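Cyclopenase asqI (Emericella nidulans, PDB 5YY3) catalyses the zinc-dependent conversion of 4'-methoxycyclopenin into 4'-methoxyviridicatin, with release of methyl isocyanate, in the biosynthesis of the aspoquinolone mycotoxins. Local coordinates at residues 145-150 with 178-183; 174-179 with 392-397; 184-189 with 386-391. All coordinates share one frame; numbering follows the deposited sequence.

Interaction 1 (145-150 with 178-183); sequences PFFSTK and DDYDLN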
loop_
_atom_site.group_PDB
_atom_site.type_symbol
_atom_site.label_atom_id
_atom_site.label_comp_id
_atom_site.label_asym_id
_atom_site.label_seq_id
_atom_site.Cartn_x
_atom_site.Cartn_y
_atom_site.Cartn_z
ATOM N N PRO A 145 -16.735 34.208 -3.153
ATOM C CA PRO A 145 -16.257 34.250 -4.543
ATOM C C PRO A 145 -15.468 33.013 -4.987
ATOM O O PRO A 145 -15.516 32.666 -6.167
ATOM C CB PRO A 145 -15.350 35.488 -4.559
ATOM C CG PRO A 145 -15.955 36.397 -3.554
ATOM C CD PRO A 145 -16.540 35.505 -2.470
ATOM N N PHE A 146 -14.750 32.367 -4.069
ATOM C CA PHE A 146 -13.921 31.214 -4.430
ATOM C C PHE A 146 -14.768 29.993 -4.812
ATOM O O PHE A 146 -14.283 29.076 -5.473
ATOM C CB PHE A 146 -12.970 30.837 -3.287
ATOM C CG PHE A 146 -11.832 31.804 -3.081
ATOM C CD1 PHE A 146 -11.750 32.984 -3.794
ATOM C CD2 PHE A 146 -10.832 31.514 -2.167
ATOM C CE1 PHE A 146 -10.695 33.865 -3.593
ATOM C CE2 PHE A 146 -9.784 32.381 -1.961
ATOM C CZ PHE A 146 -9.712 33.562 -2.678
ATOM N N PHE A 147 -16.029 29.990 -4.393
ATOM C CA PHE A 147 -16.967 28.930 -4.746
ATOM C C PHE A 147 -17.551 29.097 -6.142
ATOM O O PHE A 147 -18.553 28.470 -6.471
ATOM C CB PHE A 147 -18.109 28.863 -3.725
ATOM C CG PHE A 147 -17.790 28.030 -2.512
ATOM C CD1 PHE A 147 -16.888 28.477 -1.564
ATOM C CD2 PHE A 147 -18.385 26.801 -2.328
ATOM C CE1 PHE A 147 -16.590 27.711 -0.455
ATOM C CE2 PHE A 147 -18.101 26.041 -1.219
ATOM C CZ PHE A 147 -17.197 26.490 -0.286
ATOM N N SER A 148 -16.932 29.940 -6.964
ATOM C CA SER A 148 -17.361 30.119 -8.351
ATOM C C SER A 148 -16.161 30.125 -9.284
ATOM O O SER A 148 -15.043 30.434 -8.868
ATOM C CB SER A 148 -18.147 31.416 -8.515
ATOM O OG SER A 148 -19.247 31.449 -7.630
ATOM N N THR A 149 -16.401 29.781 -10.546
ATOM C CA THR A 149 -15.354 29.762 -11.563
ATOM C C THR A 149 -15.104 31.179 -12.096
ATOM O O THR A 149 -16.016 32.007 -12.113
ATOM C CB THR A 149 -15.732 28.815 -12.734
ATOM O OG1 THR A 149 -14.548 28.370 -13.408
ATOM C CG2 THR A 149 -16.658 29.509 -13.731
ATOM N N LYS A 150 -13.859 31.459 -12.494
ATOM C CA LYS A 150 -13.491 32.710 -13.176
ATOM C C LYS A 150 -13.848 33.961 -12.378
ATOM O O LYS A 150 -14.423 34.906 -12.930
ATOM C CB LYS A 150 -14.157 32.787 -14.561
ATOM C CG LYS A 150 -13.356 32.140 -15.685
ATOM C CD LYS A 150 -13.278 30.630 -15.497
ATOM C CE LYS A 150 -12.418 29.968 -16.560
ATOM N NZ LYS A 150 -12.318 28.494 -16.347
ATOM N N ASP A 178 -11.844 18.885 3.891
ATOM C CA ASP A 178 -12.616 19.660 2.918
ATOM C C ASP A 178 -14.097 19.696 3.244
ATOM O O ASP A 178 -14.886 20.238 2.469
ATOM C CB ASP A 178 -12.466 19.091 1.512
ATOM C CG ASP A 178 -11.120 19.359 0.912
ATOM O OD1 ASP A 178 -10.598 20.463 1.083
ATOM O OD2 ASP A 178 -10.587 18.457 0.232
ATOM N N ASP A 179 -14.495 19.085 4.349
ATOM C CA ASP A 179 -15.914 19.051 4.667
ATOM C C ASP A 179 -16.484 20.472 4.693
ATOM O O ASP A 179 -15.971 21.350 5.397
ATOM C CB ASP A 179 -16.158 18.343 5.990
ATOM C CG ASP A 179 -17.621 18.274 6.337
ATOM O OD1 ASP A 179 -18.169 19.305 6.771
ATOM O OD2 ASP A 179 -18.229 17.193 6.177
ATOM N N TYR A 180 -17.529 20.687 3.899
ATOM C CA TYR A 180 -18.134 22.005 3.771
ATOM C C TYR A 180 -18.545 22.565 5.123
ATOM O O TYR A 180 -18.336 23.738 5.403
ATOM C CB TYR A 180 -19.378 21.986 2.857
ATOM C CG TYR A 180 -20.057 23.337 2.889
ATOM C CD1 TYR A 180 -19.516 24.416 2.187
ATOM C CD2 TYR A 180 -21.173 23.569 3.698
ATOM C CE1 TYR A 180 -20.093 25.673 2.245
ATOM C CE2 TYR A 180 -21.755 24.828 3.763
ATOM C CZ TYR A 180 -21.199 25.875 3.033
ATOM O OH TYR A 180 -21.756 27.124 3.075
ATOM N N ASP A 181 -19.171 21.731 5.952
ATOM C CA ASP A 181 -19.748 22.232 7.177
ATOM C C ASP A 181 -18.668 22.476 8.228
ATOM O O ASP A 181 -18.801 23.374 9.057
ATOM C CB ASP A 181 -20.842 21.272 7.674
ATOM C CG ASP A 181 -22.034 21.212 6.712
ATOM O OD1 ASP A 181 -22.849 22.162 6.723
ATOM O OD2 ASP A 181 -22.145 20.237 5.928
ATOM N N LEU A 182 -17.594 21.700 8.203
ATOM C CA LEU A 182 -16.451 22.056 9.035
ATOM C C LEU A 182 -15.927 23.414 8.585
ATOM O O LEU A 182 -15.645 24.288 9.398
ATOM C CB LEU A 182 -15.342 21.009 8.950
ATOM C CG LEU A 182 -14.000 21.366 9.584
ATOM C CD1 LEU A 182 -14.161 21.642 11.065
ATOM C CD2 LEU A 182 -12.976 20.254 9.348
ATOM N N ASN A 183 -15.815 23.599 7.283
ATOM C CA ASN A 183 -15.237 24.822 6.777
ATOM C C ASN A 183 -16.150 26.015 6.986
ATOM O O ASN A 183 -15.681 27.104 7.363
ATOM C CB ASN A 183 -14.888 24.661 5.307
ATOM C CG ASN A 183 -13.511 24.077 5.116
ATOM O OD1 ASN A 183 -12.521 24.807 5.117
ATOM N ND2 ASN A 183 -13.434 22.749 4.987
#
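Phe147 and Tyr180 bring their rings together almost perpendicularly: the planes stand at 87° and the centroids lie 6.0 Å apart. The far end of the Phe147 ring, CE2 and CZ, meets the CD1-CE1 side of Tyr180. Its closest approach is Phe147 CZ to Tyr180 CE1 at 3.9 Å, and CZ lies near the plane of the tyrosine ring, at its edge. The contact is purely apolar and small, burying 63 Å² in all between two backbones whose nearest CA atoms, those of Phe147 and Tyr180, are 11.0 Å apart. With CG anti to the backbone N (chi1 173°), the Tyr180 ring is directed out to the phenylalanine, and the two rings together bridge the gap. Tyr180 opens helix 180-193, the helix that supplies the zinc ligands His186 and His190 in this hemocyanin-type domain. Asp179 is the N-cap: its OD1 accepts from Leu182 N at 2.8 Å, on the anti side of the carboxylate, and more weakly from Asp181 N. The carbonyl Asp179 O takes two donors, Asn183 N at 2.9 Å and Asn183 ND2 at 2.9 Å, the side-chain ND2 reaching it from above the carbonyl plane with an N-H...O angle of 166°. Asp179 OD2 forms a salt bridge to Lys461, while Leu141 and Met456 pack against Phe147.

Interaction 2 (174-179 with 392-397); sequences SYWRDD and CFWRWY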
loop_
_atom_site.group_PDB
_atom_site.type_symbol
_atom_site.label_atom_id
_atom_site.label_comp_id
_atom_site.label_asym_id
_atom_site.label_seq_id
_atom_site.Cartn_x
_atom_site.Cartn_y
_atom_site.Cartn_z
ATOM N N SER A 174 -8.634 14.022 3.298
ATOM C CA SER A 174 -9.188 15.131 2.546
ATOM C C SER A 174 -10.713 15.284 2.721
ATOM O O SER A 174 -11.214 16.403 2.791
ATOM C CB SER A 174 -8.773 14.945 1.065
ATOM O OG SER A 174 -9.812 15.268 0.174
ATOM N N TYR A 175 -11.446 14.174 2.813
ATOM C CA TYR A 175 -12.915 14.243 2.980
ATOM C C TYR A 175 -13.297 15.000 4.258
ATOM O O TYR A 175 -14.297 15.723 4.322
ATOM C CB TYR A 175 -13.553 12.835 3.007
ATOM C CG TYR A 175 -13.251 12.044 4.270
ATOM C CD1 TYR A 175 -12.110 11.243 4.362
ATOM C CD2 TYR A 175 -14.102 12.104 5.373
ATOM C CE1 TYR A 175 -11.828 10.530 5.519
ATOM C CE2 TYR A 175 -13.823 11.409 6.530
ATOM C CZ TYR A 175 -12.689 10.615 6.602
ATOM O OH TYR A 175 -12.416 9.917 7.767
ATOM N N TRP A 176 -12.471 14.832 5.275
ATOM C CA TRP A 176 -12.702 15.447 6.558
ATOM C C TRP A 176 -12.249 16.911 6.524
ATOM O O TRP A 176 -12.970 17.796 6.976
ATOM C CB TRP A 176 -11.953 14.658 7.626
ATOM C CG TRP A 176 -12.447 14.761 9.022
ATOM C CD1 TRP A 176 -13.362 13.955 9.616
ATOM C CD2 TRP A 176 -11.986 15.673 10.040
ATOM N NE1 TRP A 176 -13.522 14.316 10.935
ATOM C CE2 TRP A 176 -12.691 15.363 11.218
ATOM C CE3 TRP A 176 -11.053 16.713 10.059
ATOM C CZ2 TRP A 176 -12.496 16.067 12.412
ATOM C CZ3 TRP A 176 -10.864 17.418 11.254
ATOM C CH2 TRP A 176 -11.587 17.093 12.406
ATOM N N ARG A 177 -11.067 17.174 5.978
ATOM C CA ARG A 177 -10.561 18.556 5.949
ATOM C C ARG A 177 -11.336 19.458 4.983
ATOM O O ARG A 177 -11.480 20.663 5.233
ATOM C CB ARG A 177 -9.080 18.575 5.590
ATOM C CG ARG A 177 -8.173 17.828 6.586
ATOM C CD ARG A 177 -6.696 18.079 6.253
ATOM N NE ARG A 177 -6.444 17.832 4.836
ATOM C CZ ARG A 177 -5.830 16.752 4.350
ATOM N NH1 ARG A 177 -5.357 15.809 5.158
ATOM N NH2 ARG A 177 -5.679 16.619 3.045
ATOM N N ASP A 178 -11.844 18.885 3.891
ATOM C CA ASP A 178 -12.616 19.660 2.918
ATOM C C ASP A 178 -14.097 19.696 3.244
ATOM O O ASP A 178 -14.886 20.238 2.469
ATOM C CB ASP A 178 -12.466 19.091 1.512
ATOM C CG ASP A 178 -11.120 19.359 0.912
ATOM O OD1 ASP A 178 -10.598 20.463 1.083
ATOM O OD2 ASP A 178 -10.587 18.457 0.232
ATOM N N ASP A 179 -14.495 19.085 4.349
ATOM C CA ASP A 179 -15.914 19.051 4.667
ATOM C C ASP A 179 -16.484 20.472 4.693
ATOM O O ASP A 179 -15.971 21.350 5.397
ATOM C CB ASP A 179 -16.158 18.343 5.990
ATOM C CG ASP A 179 -17.621 18.274 6.337
ATOM O OD1 ASP A 179 -18.169 19.305 6.771
ATOM O OD2 ASP A 179 -18.229 17.193 6.177
ATOM N N CYS A 392 -0.774 21.653 6.495
ATOM C CA CYS A 392 0.215 22.404 7.278
ATOM C C CYS A 392 -0.442 23.097 8.483
ATOM O O CYS A 392 0.192 23.264 9.525
ATOM C CB CYS A 392 0.979 23.422 6.414
ATOM S SG CYS A 392 0.089 24.892 5.862
ATOM N N PHE A 393 -1.710 23.481 8.375
ATOM C CA PHE A 393 -2.320 24.182 9.496
ATOM C C PHE A 393 -2.637 23.234 10.646
ATOM O O PHE A 393 -2.678 23.647 11.804
ATOM C CB PHE A 393 -3.567 24.940 9.052
ATOM C CG PHE A 393 -3.253 26.141 8.192
ATOM C CD1 PHE A 393 -3.339 26.072 6.807
ATOM C CD2 PHE A 393 -2.789 27.309 8.763
ATOM C CE1 PHE A 393 -3.033 27.168 6.019
ATOM C CE2 PHE A 393 -2.463 28.414 7.974
ATOM C CZ PHE A 393 -2.590 28.343 6.610
ATOM N N TRP A 394 -2.842 21.957 10.332
ATOM C CA TRP A 394 -3.102 20.979 11.377
ATOM C C TRP A 394 -1.820 20.763 12.134
ATOM O O TRP A 394 -1.847 20.514 13.338
ATOM C CB TRP A 394 -3.674 19.671 10.794
ATOM C CG TRP A 394 -5.087 19.900 10.372
ATOM C CD1 TRP A 394 -5.524 20.247 9.131
ATOM C CD2 TRP A 394 -6.244 19.905 11.222
ATOM N NE1 TRP A 394 -6.890 20.428 9.141
ATOM C CE2 TRP A 394 -7.354 20.221 10.416
ATOM C CE3 TRP A 394 -6.450 19.649 12.584
ATOM C CZ2 TRP A 394 -8.649 20.294 10.927
ATOM C CZ3 TRP A 394 -7.729 19.715 13.087
ATOM C CH2 TRP A 394 -8.819 20.029 12.258
ATOM N N ARG A 395 -0.688 20.924 11.454
ATOM C CA ARG A 395 0.591 20.805 12.147
ATOM C C ARG A 395 0.802 22.033 13.050
ATOM O O ARG A 395 1.344 21.916 14.151
ATOM C CB ARG A 395 1.746 20.622 11.151
ATOM C CG ARG A 395 1.595 19.362 10.266
ATOM C CD ARG A 395 2.925 18.956 9.592
ATOM N NE ARG A 395 3.978 19.038 10.588
ATOM C CZ ARG A 395 5.275 19.031 10.321
ATOM N NH1 ARG A 395 5.697 18.909 9.061
ATOM N NH2 ARG A 395 6.143 19.145 11.327
ATOM N N TRP A 396 0.340 23.200 12.606
ATOM C CA TRP A 396 0.373 24.370 13.472
ATOM C C TRP A 396 -0.629 24.231 14.638
ATOM O O TRP A 396 -0.276 24.507 15.792
ATOM C CB TRP A 396 0.099 25.654 12.676
ATOM C CG TRP A 396 0.234 26.906 13.520
ATOM C CD1 TRP A 396 -0.781 27.674 14.002
ATOM C CD2 TRP A 396 1.453 27.511 13.985
ATOM N NE1 TRP A 396 -0.274 28.723 14.736
ATOM C CE2 TRP A 396 1.100 28.645 14.741
ATOM C CE3 TRP A 396 2.810 27.196 13.850
ATOM C CZ2 TRP A 396 2.043 29.475 15.351
ATOM C CZ3 TRP A 396 3.750 28.019 14.449
ATOM C CH2 TRP A 396 3.362 29.149 15.190
ATOM N N TYR A 397 -1.863 23.805 14.355
ATOM C CA TYR A 397 -2.846 23.606 15.435
ATOM C C TYR A 397 -2.307 22.644 16.499
ATOM O O TYR A 397 -2.520 22.857 17.691
ATOM C CB TYR A 397 -4.176 23.068 14.906
ATOM C CG TYR A 397 -4.884 23.911 13.853
ATOM C CD1 TYR A 397 -4.665 25.285 13.743
ATOM C CD2 TYR A 397 -5.770 23.316 12.961
ATOM C CE1 TYR A 397 -5.332 26.045 12.766
ATOM C CE2 TYR A 397 -6.433 24.061 11.987
ATOM C CZ TYR A 397 -6.211 25.424 11.894
ATOM O OH TYR A 397 -6.872 26.147 10.924
#
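Trp394 receives two neighbours from the 174-179 segment, one at each end of its indole. At the six-membered ring, Trp176 arrives edge first: its CZ3 lies 3.5 Å from Trp394 CH2 and 3.6 Å from Trp394 CZ2. The planes of the two six-membered rings are inclined at 61° with centroids 5.6 Å apart, an offset edge-to-face pair in which Trp176 offers the edge and Trp394 the face. At the pyrrole end, the aliphatic part of Arg177 does the touching, with Arg177 CD 3.7 Å from Trp394 NE1. The guanidinium is tilted 54° from the indole plane and is not stacked on it.

The second shell explains these positions. Trp394 NE1 is hydrogen-bonded to Pro388 O, which helps fix the rotation of the indole, and Tyr397 CD2 sits over one of its faces, 3.7 Å above the plane. Arg177 bends at chi3 (-50°), and its polar end is held by backbone carbonyls, NE by Arg389 O and NH1 by His170 O. All three touching residues are buried, and the Trp394 side chain has its nearest atoms about 7 Å from those of the His186 and His218 side chains. The contact joins helix 174-177 to helix 391-410 in the helical core of the hemocyanin-type (tyrosinase-family) domain, where helices 180-193 and 210-231 carry the zinc ligands; helix 210-231 reaches both tryptophans, through Glu228 to Trp176 and Met221 to Trp394, and helix 180-193 touches Trp176 through Leu182.

Interaction 3 (184-189 with 386-391); sequences DSHYYW and GAPRDP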
loop_
_atom_site.group_PDB
_atom_site.type_symbol
_atom_site.label_atom_id
_atom_site.label_comp_id
_atom_site.label_asym_id
_atom_site.label_seq_id
_atom_site.Cartn_x
_atom_site.Cartn_y
_atom_site.Cartn_z
ATOM N N ASP A 184 -17.449 25.827 6.779
ATOM C CA ASP A 184 -18.359 26.935 7.039
ATOM C C ASP A 184 -18.380 27.252 8.531
ATOM O O ASP A 184 -18.439 28.413 8.909
ATOM C CB ASP A 184 -19.791 26.667 6.551
ATOM C CG ASP A 184 -20.754 27.793 6.953
ATOM O OD1 ASP A 184 -20.661 28.893 6.359
ATOM O OD2 ASP A 184 -21.569 27.593 7.890
ATOM N N SER A 185 -18.324 26.225 9.377
ATOM C CA SER A 185 -18.301 26.447 10.825
ATOM C C SER A 185 -17.067 27.235 11.271
ATOM O O SER A 185 -17.149 28.147 12.105
ATOM C CB SER A 185 -18.355 25.113 11.570
ATOM O OG SER A 185 -17.843 25.259 12.883
ATOM N N HIS A 186 -15.917 26.852 10.730
ATOM C CA HIS A 186 -14.646 27.470 11.063
ATOM C C HIS A 186 -14.647 28.925 10.605
ATOM O O HIS A 186 -14.082 29.807 11.253
ATOM C CB HIS A 186 -13.515 26.689 10.398
ATOM C CG HIS A 186 -12.160 27.311 10.540
ATOM N ND1 HIS A 186 -11.377 27.141 11.661
ATOM C CD2 HIS A 186 -11.436 28.073 9.682
ATOM C CE1 HIS A 186 -10.231 27.772 11.491
ATOM N NE2 HIS A 186 -10.240 28.343 10.299
ATOM N N TYR A 187 -15.295 29.151 9.472
ATOM C CA TYR A 187 -15.372 30.453 8.825
ATOM C C TYR A 187 -16.174 31.428 9.680
ATOM O O TYR A 187 -15.778 32.575 9.870
ATOM C CB TYR A 187 -15.985 30.254 7.448
ATOM C CG TYR A 187 -16.481 31.449 6.673
ATOM C CD1 TYR A 187 -15.597 32.291 5.992
ATOM C CD2 TYR A 187 -17.848 31.670 6.522
ATOM C CE1 TYR A 187 -16.061 33.354 5.228
ATOM C CE2 TYR A 187 -18.324 32.720 5.764
ATOM C CZ TYR A 187 -17.426 33.556 5.114
ATOM O OH TYR A 187 -17.910 34.604 4.365
ATOM N N TYR A 188 -17.289 30.956 10.219
ATOM C CA TYR A 188 -18.087 31.785 11.101
ATOM C C TYR A 188 -17.395 31.948 12.454
ATOM O O TYR A 188 -17.490 33.000 13.077
ATOM C CB TYR A 188 -19.497 31.187 11.267
ATOM C CG TYR A 188 -20.416 31.997 12.169
ATOM C CD1 TYR A 188 -20.783 33.306 11.842
ATOM C CD2 TYR A 188 -20.919 31.455 13.348
ATOM C CE1 TYR A 188 -21.624 34.058 12.674
ATOM C CE2 TYR A 188 -21.769 32.195 14.185
ATOM C CZ TYR A 188 -22.117 33.492 13.843
ATOM O OH TYR A 188 -22.953 34.213 14.675
ATOM N N TRP A 189 -16.687 30.914 12.897
ATOM C CA TRP A 189 -16.049 30.944 14.208
ATOM C C TRP A 189 -15.125 32.143 14.341
ATOM O O TRP A 189 -15.065 32.792 15.378
ATOM C CB TRP A 189 -15.261 29.658 14.465
ATOM C CG TRP A 189 -14.777 29.504 15.884
ATOM C CD1 TRP A 189 -15.466 28.963 16.922
ATOM C CD2 TRP A 189 -13.498 29.886 16.414
ATOM N NE1 TRP A 189 -14.701 28.983 18.066
ATOM C CE2 TRP A 189 -13.488 29.545 17.779
ATOM C CE3 TRP A 189 -12.359 30.480 15.864
ATOM C CZ2 TRP A 189 -12.395 29.783 18.605
ATOM C CZ3 TRP A 189 -11.260 30.718 16.696
ATOM C CH2 TRP A 189 -11.292 30.368 18.046
ATOM N N GLY A 386 -9.923 28.671 3.876
ATOM C CA GLY A 386 -9.655 27.257 3.688
ATOM C C GLY A 386 -8.516 26.690 4.499
ATOM O O GLY A 386 -7.942 25.671 4.118
ATOM N N ALA A 387 -8.179 27.343 5.609
ATOM C CA ALA A 387 -7.128 26.831 6.483
ATOM C C ALA A 387 -7.341 25.355 6.900
ATOM O O ALA A 387 -6.397 24.555 6.796
ATOM C CB ALA A 387 -6.996 27.711 7.714
ATOM N N PRO A 388 -8.563 24.980 7.369
ATOM C CA PRO A 388 -8.746 23.568 7.744
ATOM C C PRO A 388 -8.461 22.570 6.617
ATOM O O PRO A 388 -8.202 21.400 6.903
ATOM C CB PRO A 388 -10.229 23.492 8.147
ATOM C CG PRO A 388 -10.580 24.865 8.558
ATOM C CD PRO A 388 -9.758 25.786 7.696
ATOM N N ARG A 389 -8.494 23.015 5.367
ATOM C CA ARG A 389 -8.277 22.108 4.248
ATOM C C ARG A 389 -6.814 21.682 4.146
ATOM O O ARG A 389 -6.500 20.589 3.677
ATOM C CB ARG A 389 -8.695 22.757 2.931
ATOM C CG ARG A 389 -10.044 23.437 2.928
ATOM C CD ARG A 389 -10.284 24.112 1.583
ATOM N NE ARG A 389 -11.628 24.662 1.545
ATOM C CZ ARG A 389 -12.704 23.978 1.168
ATOM N NH1 ARG A 389 -12.581 22.723 0.766
ATOM N NH2 ARG A 389 -13.904 24.550 1.182
ATOM N N ASP A 390 -5.926 22.563 4.590
ATOM C CA ASP A 390 -4.483 22.420 4.386
ATOM C C ASP A 390 -3.798 21.665 5.542
ATOM O O ASP A 390 -3.936 22.053 6.701
ATOM C CB ASP A 390 -3.889 23.817 4.226
ATOM C CG ASP A 390 -2.481 23.811 3.664
ATOM O OD1 ASP A 390 -1.745 22.818 3.876
ATOM O OD2 ASP A 390 -2.113 24.832 3.030
ATOM N N PRO A 391 -3.067 20.580 5.233
ATOM C CA PRO A 391 -2.417 19.817 6.309
ATOM C C PRO A 391 -1.369 20.615 7.082
ATOM O O PRO A 391 -1.101 20.272 8.242
ATOM C CB PRO A 391 -1.754 18.647 5.567
ATOM C CG PRO A 391 -2.543 18.503 4.311
ATOM C CD PRO A 391 -2.889 19.931 3.919
#
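The imidazole of His186 carries the ring of Pro388 over one face. Pro388 CG stands 3.4 Å above the imidazole plane, offset toward the rim, and lies 3.6 Å from the ring centroid at 19° from the normal, a CH-pi contact. Pro388 CD covers the neighbouring part of that face, 3.5 Å from His186 CD2. Ala387 adds a looser approach, its CB lying 4.2 Å from His186 NE2. His186 CG is anti to the backbone N (chi1 174°), a torsion that swings the imidazole off helix 180-193 toward the loop.

The loop presents Pro388 and Ala387 from a short 3-10 turn, residues 387-389, closed by Arg389 N to Gly386 O at 3.0 Å and Asp390 N to Ala387 O at 3.0 Å. Gly386 enters this turn with positive phi (74°), a conformation that favours glycine. Beyond it, Asp390 is the N-cap of helix 391-410, its OD1 accepting from Cys392 N. Arg389 directs its guanidinium back to Asp178, so the loop is also tied by a salt bridge to the linker between helices 174-177 and 180-193.

His186 is one of the three histidines, with His190 and His218, that bind the single zinc ion. On the face it covers, the proline probably restricts tilting of the ring. The contact is apolar, so Pro388 and Ala387 probably help position this zinc ligand by shape, without offering the imidazole a polar partner.

Overall arrangement
From the N terminus, the loop at 145-150 is met first, and interaction 1 closes a short loop by bringing it to the start of helix 180-193. The 174-179 segment starts inside that loop and overlaps its closing segment at Asp178 and Asp179, yet pairs with the far later helix 391-410, so interactions 1 and 2 overlap along the chain. Interaction 3 opens after interaction 1 has closed and is nested within the long loop of interaction 2. The centres of interactions 2 and 3 lie about 8 Å apart, those of 1 and 3 about 10 Å. Together they tie the 145-150 loop and the successive helices 174-177 and 180-193 to each other and to the loop and helix around 386-397, beside the zinc site.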